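Local coordinates for protein 3-dehydroquinate dehydratase (Geobacillus kaustophilus, PDB 2YR1) that catalyses the cis-dehydration of 3-dehydroquinate to 3-dehydroshikimate, the third step of the chorismate pathway, as a homodimeric type I dehydroquinase probably acting through a Schiff base, at residues M208-R216 and S235-D243; E19-V27 and A225-S235. One frame throughout, in Å; residues are numbered along the deposited sequence.

Contact 1: residues M208-R216 and S235-D243; sequences MGGLGAITR and SAPGQIPID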
loop_
_atom_site.group_PDB
_atom_site.type_symbol
_atom_site.label_atom_id
_atom_site.label_comp_id
_atom_site.label_asym_id
_atom_site.label_seq_id
_atom_site.Cartn_x
_atom_site.Cartn_y
_atom_site.Cartn_z
ATOM N N MET A 208 -12.579 2.038 4.320
ATOM C CA MET A 208 -13.474 1.178 3.548
ATOM C C MET A 208 -13.537 1.637 2.104
ATOM O O MET A 208 -12.852 2.581 1.736
ATOM C CB MET A 208 -14.858 1.227 4.185
ATOM C CG MET A 208 -14.826 0.811 5.654
ATOM S SD MET A 208 -16.438 0.908 6.432
ATOM C CE MET A 208 -16.475 2.682 6.855
ATOM N N GLY A 209 -14.361 0.969 1.289
ATOM C CA GLY A 209 -14.491 1.347 -0.109
ATOM C C GLY A 209 -13.295 1.021 -0.999
ATOM O O GLY A 209 -12.269 0.498 -0.533
ATOM N N GLY A 210 -13.415 1.359 -2.286
ATOM C CA GLY A 210 -12.354 1.063 -3.240
ATOM C C GLY A 210 -11.100 1.839 -2.894
ATOM O O GLY A 210 -9.980 1.334 -2.970
ATOM N N LEU A 211 -11.316 3.085 -2.509
ATOM C CA LEU A 211 -10.244 3.987 -2.129
ATOM C C LEU A 211 -9.421 3.388 -1.003
ATOM O O LEU A 211 -8.207 3.545 -0.969
ATOM C CB LEU A 211 -10.849 5.306 -1.672
ATOM C CG LEU A 211 -10.345 6.615 -2.264
ATOM C CD1 LEU A 211 -9.841 6.417 -3.683
ATOM C CD2 LEU A 211 -11.486 7.614 -2.205
ATOM N N GLY A 212 -10.089 2.701 -0.084
ATOM C CA GLY A 212 -9.398 2.110 1.044
ATOM C C GLY A 212 -8.828 0.711 0.872
ATOM O O GLY A 212 -8.289 0.140 1.824
ATOM N N ALA A 213 -8.922 0.152 -0.328
ATOM C CA ALA A 213 -8.412 -1.192 -0.541
ATOM C C ALA A 213 -6.969 -1.341 -0.069
ATOM O O ALA A 213 -6.628 -2.323 0.597
ATOM C CB ALA A 213 -8.514 -1.573 -2.018
ATOM N N ILE A 214 -6.126 -0.369 -0.402
ATOM C CA ILE A 214 -4.716 -0.452 -0.025
ATOM C C ILE A 214 -4.529 -0.686 1.459
ATOM O O ILE A 214 -3.579 -1.368 1.874
ATOM C CB ILE A 214 -3.904 0.826 -0.431
ATOM C CG1 ILE A 214 -2.410 0.605 -0.156
ATOM C CG2 ILE A 214 -4.374 2.049 0.378
ATOM C CD1 ILE A 214 -1.770 -0.553 -0.956
ATOM N N THR A 215 -5.436 -0.130 2.256
ATOM C CA THR A 215 -5.332 -0.268 3.699
ATOM C C THR A 215 -5.586 -1.683 4.211
ATOM O O THR A 215 -5.067 -2.071 5.266
ATOM C CB THR A 215 -6.253 0.735 4.399
ATOM O OG1 THR A 215 -5.711 1.034 5.680
ATOM C CG2 THR A 215 -7.645 0.182 4.575
ATOM N N ARG A 216 -6.359 -2.461 3.463
ATOM C CA ARG A 216 -6.651 -3.835 3.845
ATOM C C ARG A 216 -5.484 -4.753 3.478
ATOM O O ARG A 216 -5.326 -5.837 4.037
ATOM C CB ARG A 216 -7.939 -4.320 3.135
ATOM C CG ARG A 216 -9.159 -3.462 3.419
ATOM C CD ARG A 216 -10.427 -4.059 2.789
ATOM N NE ARG A 216 -11.643 -3.317 3.106
ATOM C CZ ARG A 216 -12.269 -3.352 4.281
ATOM N NH1 ARG A 216 -11.796 -4.091 5.273
ATOM N NH2 ARG A 216 -13.388 -2.662 4.465
ATOM N N SER A 235 -19.358 -7.870 4.454
ATOM C CA SER A 235 -20.067 -7.308 5.606
ATOM C C SER A 235 -19.802 -5.810 5.679
ATOM O O SER A 235 -20.363 -5.112 6.520
ATOM C CB SER A 235 -19.604 -7.969 6.911
ATOM O OG SER A 235 -18.287 -7.555 7.244
ATOM N N ALA A 236 -18.934 -5.330 4.791
ATOM C CA ALA A 236 -18.570 -3.919 4.732
ATOM C C ALA A 236 -17.942 -3.571 3.368
ATOM O O ALA A 236 -17.303 -4.404 2.738
ATOM C CB ALA A 236 -17.588 -3.586 5.862
ATOM N N PRO A 237 -18.122 -2.323 2.911
ATOM C CA PRO A 237 -17.585 -1.849 1.628
ATOM C C PRO A 237 -16.066 -1.959 1.455
ATOM O O PRO A 237 -15.292 -1.607 2.343
ATOM C CB PRO A 237 -18.076 -0.398 1.565
ATOM C CG PRO A 237 -18.242 -0.024 3.018
ATOM C CD PRO A 237 -18.880 -1.256 3.584
ATOM N N GLY A 238 -15.648 -2.476 0.307
ATOM C CA GLY A 238 -14.224 -2.595 0.035
ATOM C C GLY A 238 -13.505 -3.867 0.446
ATOM O O GLY A 238 -12.303 -3.976 0.236
ATOM N N GLN A 239 -14.212 -4.830 1.029
ATOM C CA GLN A 239 -13.558 -6.071 1.423
ATOM C C GLN A 239 -13.199 -6.858 0.153
ATOM O O GLN A 239 -14.004 -6.982 -0.765
ATOM C CB GLN A 239 -14.472 -6.896 2.350
ATOM C CG GLN A 239 -14.865 -6.180 3.663
ATOM C CD GLN A 239 -15.689 -7.056 4.602
ATOM O OE1 GLN A 239 -16.348 -8.006 4.164
ATOM N NE2 GLN A 239 -15.672 -6.727 5.896
ATOM N N ILE A 240 -11.980 -7.387 0.131
ATOM C CA ILE A 240 -11.412 -8.139 -0.986
ATOM C C ILE A 240 -11.436 -9.636 -0.724
ATOM O O ILE A 240 -11.323 -10.068 0.422
ATOM C CB ILE A 240 -9.929 -7.717 -1.206
ATOM C CG1 ILE A 240 -9.870 -6.263 -1.644
ATOM C CG2 ILE A 240 -9.229 -8.611 -2.210
ATOM C CD1 ILE A 240 -10.244 -5.319 -0.579
ATOM N N PRO A 241 -11.591 -10.447 -1.786
ATOM C CA PRO A 241 -11.612 -11.901 -1.635
ATOM C C PRO A 241 -10.345 -12.403 -0.954
ATOM O O PRO A 241 -9.213 -12.044 -1.317
ATOM C CB PRO A 241 -11.745 -12.393 -3.074
ATOM C CG PRO A 241 -12.634 -11.346 -3.677
ATOM C CD PRO A 241 -12.017 -10.061 -3.146
ATOM N N ILE A 242 -10.544 -13.249 0.041
ATOM C CA ILE A 242 -9.454 -13.785 0.816
ATOM C C ILE A 242 -8.252 -14.301 0.013
ATOM O O ILE A 242 -7.096 -14.124 0.432
ATOM C CB ILE A 242 -9.987 -14.877 1.738
ATOM C CG1 ILE A 242 -8.875 -15.362 2.667
ATOM C CG2 ILE A 242 -10.563 -16.007 0.909
ATOM C CD1 ILE A 242 -9.396 -16.213 3.805
ATOM N N ASP A 243 -8.513 -14.920 -1.135
ATOM C CA ASP A 243 -7.438 -15.449 -1.975
ATOM C C ASP A 243 -6.545 -14.339 -2.535
ATOM O O ASP A 243 -5.322 -14.485 -2.615
ATOM C CB ASP A 243 -8.027 -16.274 -3.130
ATOM C CG ASP A 243 -8.572 -17.616 -2.667
ATOM O OD1 ASP A 243 -7.986 -18.207 -1.725
ATOM O OD2 ASP A 243 -9.577 -18.086 -3.248
HETATM O O HOH W 1 -11.471 -2.227 -1.536
HETATM O O HOH W 2 -14.348 -3.888 7.344
#
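Met208, Gly209 and Arg216 meet the turn Pro237-Gly238-Gln239 at the C-terminal mouth of the TIM barrel, a buried contact between the loop and first helical turn after strand 203-207 and the loop that leads into helix 242-256. The evidence centres on Pro237 O, which takes two N-H groups from opposite faces of its carbonyl plane. Gly209 N donates at 2.9 Å from a position 73° out of that plane, and Arg216 NH2 reaches the same Pro237 O at 3.0 Å, 35° out of it on the far side. The type II turn from Ala236 to Gln239 brings Gly238 against Gly209 so closely that a CB on Gly238 would fall 2.6 Å from Gly209 N. Met208 CB rests on Pro237 CG at 3.8 Å, the two side chains running alongside.

Arg216 carries its guanidinium to the turn on a chain that is extended from CG to NE. Gln239 CG lies over the centre of one guanidinium face, with the amide plane perpendicular to it. A leucine in place of Arg216 would probably leave Pro237 O with one donor fewer and Gln239 CG without its flat support. Arg216, Gln239 and Ser235 are all predicted to bind 3-dehydroquinate. The Gln239 amide is held at both ends: OE1 accepts from Ser235 N at 3.0 Å, while Gln239 NE2 donates to Ser235 OG at 3.1 Å.

Contact 2: residues E19-V27 and A225-S235; sequences EPCICAPVV and AVTFAVGNQSS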
loop_
_atom_site.group_PDB
_atom_site.type_symbol
_atom_site.label_atom_id
_atom_site.label_comp_id
_atom_site.label_asym_id
_atom_site.label_seq_id
_atom_site.Cartn_x
_atom_site.Cartn_y
_atom_site.Cartn_z
ATOM N N GLU A 19 2.886 -12.090 11.499
ATOM C CA GLU A 19 1.884 -12.338 10.473
ATOM C C GLU A 19 0.586 -11.556 10.607
ATOM O O GLU A 19 -0.029 -11.514 11.678
ATOM C CB GLU A 19 1.517 -13.822 10.450
ATOM C CG GLU A 19 2.688 -14.753 10.448
ATOM C CD GLU A 19 3.661 -14.424 9.355
ATOM O OE1 GLU A 19 3.261 -14.482 8.167
ATOM O OE2 GLU A 19 4.823 -14.102 9.687
ATOM N N PRO A 20 0.154 -10.912 9.521
ATOM C CA PRO A 20 -1.110 -10.204 9.717
ATOM C C PRO A 20 -2.240 -11.263 9.763
ATOM O O PRO A 20 -2.124 -12.325 9.158
ATOM C CB PRO A 20 -1.190 -9.256 8.503
ATOM C CG PRO A 20 -0.126 -9.710 7.541
ATOM C CD PRO A 20 0.932 -10.377 8.387
ATOM N N CYS A 21 -3.299 -11.018 10.525
ATOM C CA CYS A 21 -4.402 -11.986 10.575
ATOM C C CYS A 21 -5.532 -11.585 9.650
ATOM O O CYS A 21 -5.846 -10.402 9.518
ATOM C CB CYS A 21 -4.953 -12.117 11.991
ATOM S SG CYS A 21 -3.787 -12.864 13.093
ATOM N N ILE A 22 -6.127 -12.574 8.993
ATOM C CA ILE A 22 -7.236 -12.323 8.093
ATOM C C ILE A 22 -8.536 -12.750 8.767
ATOM O O ILE A 22 -8.693 -13.919 9.153
ATOM C CB ILE A 22 -7.110 -13.129 6.779
ATOM C CG1 ILE A 22 -5.819 -12.762 6.048
ATOM C CG2 ILE A 22 -8.304 -12.850 5.913
ATOM C CD1 ILE A 22 -5.572 -13.547 4.768
ATOM N N CYS A 23 -9.461 -11.809 8.907
ATOM C CA CYS A 23 -10.767 -12.105 9.494
ATOM C C CYS A 23 -11.851 -12.118 8.396
ATOM O O CYS A 23 -11.914 -11.207 7.569
ATOM C CB CYS A 23 -11.140 -11.046 10.539
ATOM S SG CYS A 23 -12.764 -11.368 11.310
ATOM N N ALA A 24 -12.711 -13.140 8.398
ATOM C CA ALA A 24 -13.770 -13.226 7.391
ATOM C C ALA A 24 -15.147 -13.186 8.058
ATOM O O ALA A 24 -15.414 -13.939 8.986
ATOM C CB ALA A 24 -13.604 -14.513 6.573
ATOM N N PRO A 25 -16.045 -12.315 7.576
ATOM C CA PRO A 25 -17.373 -12.229 8.177
ATOM C C PRO A 25 -18.356 -13.280 7.679
ATOM O O PRO A 25 -18.268 -13.751 6.558
ATOM C CB PRO A 25 -17.824 -10.843 7.771
ATOM C CG PRO A 25 -17.331 -10.796 6.349
ATOM C CD PRO A 25 -15.904 -11.309 6.508
ATOM N N VAL A 26 -19.290 -13.637 8.542
ATOM C CA VAL A 26 -20.343 -14.571 8.191
ATOM C C VAL A 26 -21.584 -13.751 8.479
ATOM O O VAL A 26 -21.791 -13.312 9.614
ATOM C CB VAL A 26 -20.367 -15.815 9.097
ATOM C CG1 VAL A 26 -21.620 -16.627 8.810
ATOM C CG2 VAL A 26 -19.143 -16.663 8.862
ATOM N N VAL A 27 -22.373 -13.489 7.443
ATOM C CA VAL A 27 -23.601 -12.732 7.602
ATOM C C VAL A 27 -24.719 -13.671 7.181
ATOM O O VAL A 27 -24.700 -14.243 6.085
ATOM C CB VAL A 27 -23.633 -11.454 6.718
ATOM C CG1 VAL A 27 -22.503 -10.515 7.111
ATOM C CG2 VAL A 27 -23.528 -11.821 5.253
ATOM N N ALA A 225 -3.254 -5.000 12.932
ATOM C CA ALA A 225 -3.059 -6.433 13.130
ATOM C C ALA A 225 -4.022 -7.380 12.459
ATOM O O ALA A 225 -3.719 -8.575 12.318
ATOM C CB ALA A 225 -3.032 -6.733 14.616
ATOM N N VAL A 226 -5.177 -6.865 12.058
ATOM C CA VAL A 226 -6.193 -7.696 11.440
ATOM C C VAL A 226 -6.754 -7.022 10.197
ATOM O O VAL A 226 -6.926 -5.813 10.194
ATOM C CB VAL A 226 -7.378 -7.907 12.383
ATOM C CG1 VAL A 226 -8.405 -8.805 11.713
ATOM C CG2 VAL A 226 -6.911 -8.476 13.699
ATOM N N THR A 227 -7.010 -7.791 9.143
ATOM C CA THR A 227 -7.615 -7.223 7.930
ATOM C C THR A 227 -8.843 -8.093 7.621
ATOM O O THR A 227 -8.793 -9.318 7.768
ATOM C CB THR A 227 -6.644 -7.224 6.712
ATOM O OG1 THR A 227 -7.279 -6.591 5.588
ATOM C CG2 THR A 227 -6.277 -8.658 6.307
ATOM N N PHE A 228 -9.949 -7.456 7.238
ATOM C CA PHE A 228 -11.173 -8.174 6.928
ATOM C C PHE A 228 -11.304 -8.451 5.426
ATOM O O PHE A 228 -11.249 -7.525 4.609
ATOM C CB PHE A 228 -12.396 -7.393 7.419
ATOM C CG PHE A 228 -12.540 -7.341 8.928
ATOM C CD1 PHE A 228 -13.799 -7.220 9.505
ATOM C CD2 PHE A 228 -11.430 -7.399 9.767
ATOM C CE1 PHE A 228 -13.951 -7.164 10.894
ATOM C CE2 PHE A 228 -11.569 -7.341 11.162
ATOM C CZ PHE A 228 -12.830 -7.225 11.722
ATOM N N ALA A 229 -11.480 -9.726 5.076
ATOM C CA ALA A 229 -11.610 -10.132 3.669
ATOM C C ALA A 229 -12.898 -10.916 3.441
ATOM O O ALA A 229 -13.561 -11.337 4.400
ATOM C CB ALA A 229 -10.427 -10.977 3.273
ATOM N N VAL A 230 -13.257 -11.123 2.179
ATOM C CA VAL A 230 -14.475 -11.873 1.884
ATOM C C VAL A 230 -14.200 -13.368 1.818
ATOM O O VAL A 230 -13.341 -13.821 1.059
ATOM C CB VAL A 230 -15.106 -11.444 0.548
ATOM C CG1 VAL A 230 -16.341 -12.331 0.240
ATOM C CG2 VAL A 230 -15.504 -9.983 0.607
ATOM N N GLY A 231 -14.928 -14.128 2.628
ATOM C CA GLY A 231 -14.781 -15.575 2.633
ATOM C C GLY A 231 -15.988 -16.163 1.911
ATOM O O GLY A 231 -15.929 -17.267 1.354
ATOM N N ASN A 232 -17.095 -15.421 1.949
ATOM C CA ASN A 232 -18.328 -15.803 1.264
ATOM C C ASN A 232 -19.061 -14.532 0.886
ATOM O O ASN A 232 -19.239 -14.235 -0.299
ATOM C CB ASN A 232 -19.250 -16.659 2.145
ATOM C CG ASN A 232 -20.526 -17.090 1.406
ATOM O OD1 ASN A 232 -20.484 -17.943 0.520
ATOM N ND2 ASN A 232 -21.652 -16.481 1.754
ATOM N N GLN A 233 -19.486 -13.783 1.897
ATOM C CA GLN A 233 -20.208 -12.537 1.669
ATOM C C GLN A 233 -19.442 -11.346 2.221
ATOM O O GLN A 233 -18.514 -11.507 3.002
ATOM C CB GLN A 233 -21.590 -12.603 2.323
ATOM C CG GLN A 233 -22.685 -11.915 1.515
ATOM C CD GLN A 233 -24.073 -12.127 2.099
ATOM O OE1 GLN A 233 -24.488 -13.264 2.349
ATOM N NE2 GLN A 233 -24.803 -11.028 2.314
ATOM N N SER A 234 -19.837 -10.149 1.803
ATOM C CA SER A 234 -19.205 -8.917 2.256
ATOM C C SER A 234 -20.029 -8.369 3.417
ATOM O O SER A 234 -21.259 -8.406 3.375
ATOM C CB SER A 234 -19.172 -7.893 1.109
ATOM O OG SER A 234 -18.638 -6.644 1.526
ATOM N N SER A 235 -19.358 -7.870 4.454
ATOM C CA SER A 235 -20.067 -7.308 5.606
ATOM C C SER A 235 -19.802 -5.810 5.679
ATOM O O SER A 235 -20.363 -5.112 6.520
ATOM C CB SER A 235 -19.604 -7.969 6.911
ATOM O OG SER A 235 -18.287 -7.555 7.244
HETATM O O HOH W 3 -1.542 -10.002 13.542
HETATM O O HOH W 4 -20.272 -14.854 4.735
HETATM O O HOH W 5 -17.009 -13.763 4.173
#
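Strands 21-26 and 226-228 run parallel, their axes 4.6 Å apart at closest and inclined by 34°, with Cys21, Ile22 and Cys23 in register with Val226, Thr227 and Phe228. Four backbone bonds establish the pairing: Cys21 N to Ala225 O, Thr227 N to Cys21 O, Cys23 N to Thr227 O, and Ala229 N to Cys23 O. The alternation of donors and acceptors is that of a regular parallel ladder, and CA-H...O contacts such as Phe228 CA to Cys23 O at 3.2 Å run between its rungs.

On one face of the sheet, Cys23 meets Phe228. Its SG, anti to the backbone N (chi1 -180°), stands over the centre of the Phe228 ring, 4.2 Å from the centroid and only 12° off the normal, a sulfur-aromatic contact. Cys23 CB covers the same ring toward CD2 and also touches Val226 CG1 at 3.7 Å. Both Cys23 and Phe228 pack on Glu50, predicted to bind the substrate. On the opposite face the touching atoms are carbons: Ile22 CG1 lies alongside Thr227 CG2, and Ile22 CG2 meets Ala229 CB at 3.9 Å. Helix 242-256 covers Ile22 and Ala229, while Thr227 OG1 hydrogen-bonds to Arg216 O.

Past the ladder the chain 229-235 curls over the strand end. Pro25 CB is pressed tightly on Ser235 CB at 3.5 Å, and Val27 CG2 abuts the Gln233 amide carbon CD, the two side chains crossing at about a right angle. One water draws the loop in by accepting from Gly231 N and donating to Pro25 O and Gln233 O. Pairing of the first barrel strand with the eighth, with a helix packed on the outer face, is the closure of a TIM barrel.

Overall arrangement
The two contacts lie about 10 Å apart between centres and interlock along the chain: 19-27 comes first, then 208-216, then 225-235, which runs straight into 235-243 through the shared Ser235. Contact 2 joins the first and last strands of the eight-stranded parallel barrel; contact 1 ties the loop and short helix after strand 203-207 to the loop after strand 226-228. Helix 213-218, strand 226-228 and helix 242-256 succeed one another in sequence. Cross-links between the contacts include a probable hydrogen bond from Val230 N to Ile240 O (2.8 Å). Barrel closure is thus coupled geometrically to the loops bearing predicted substrate-binding residues.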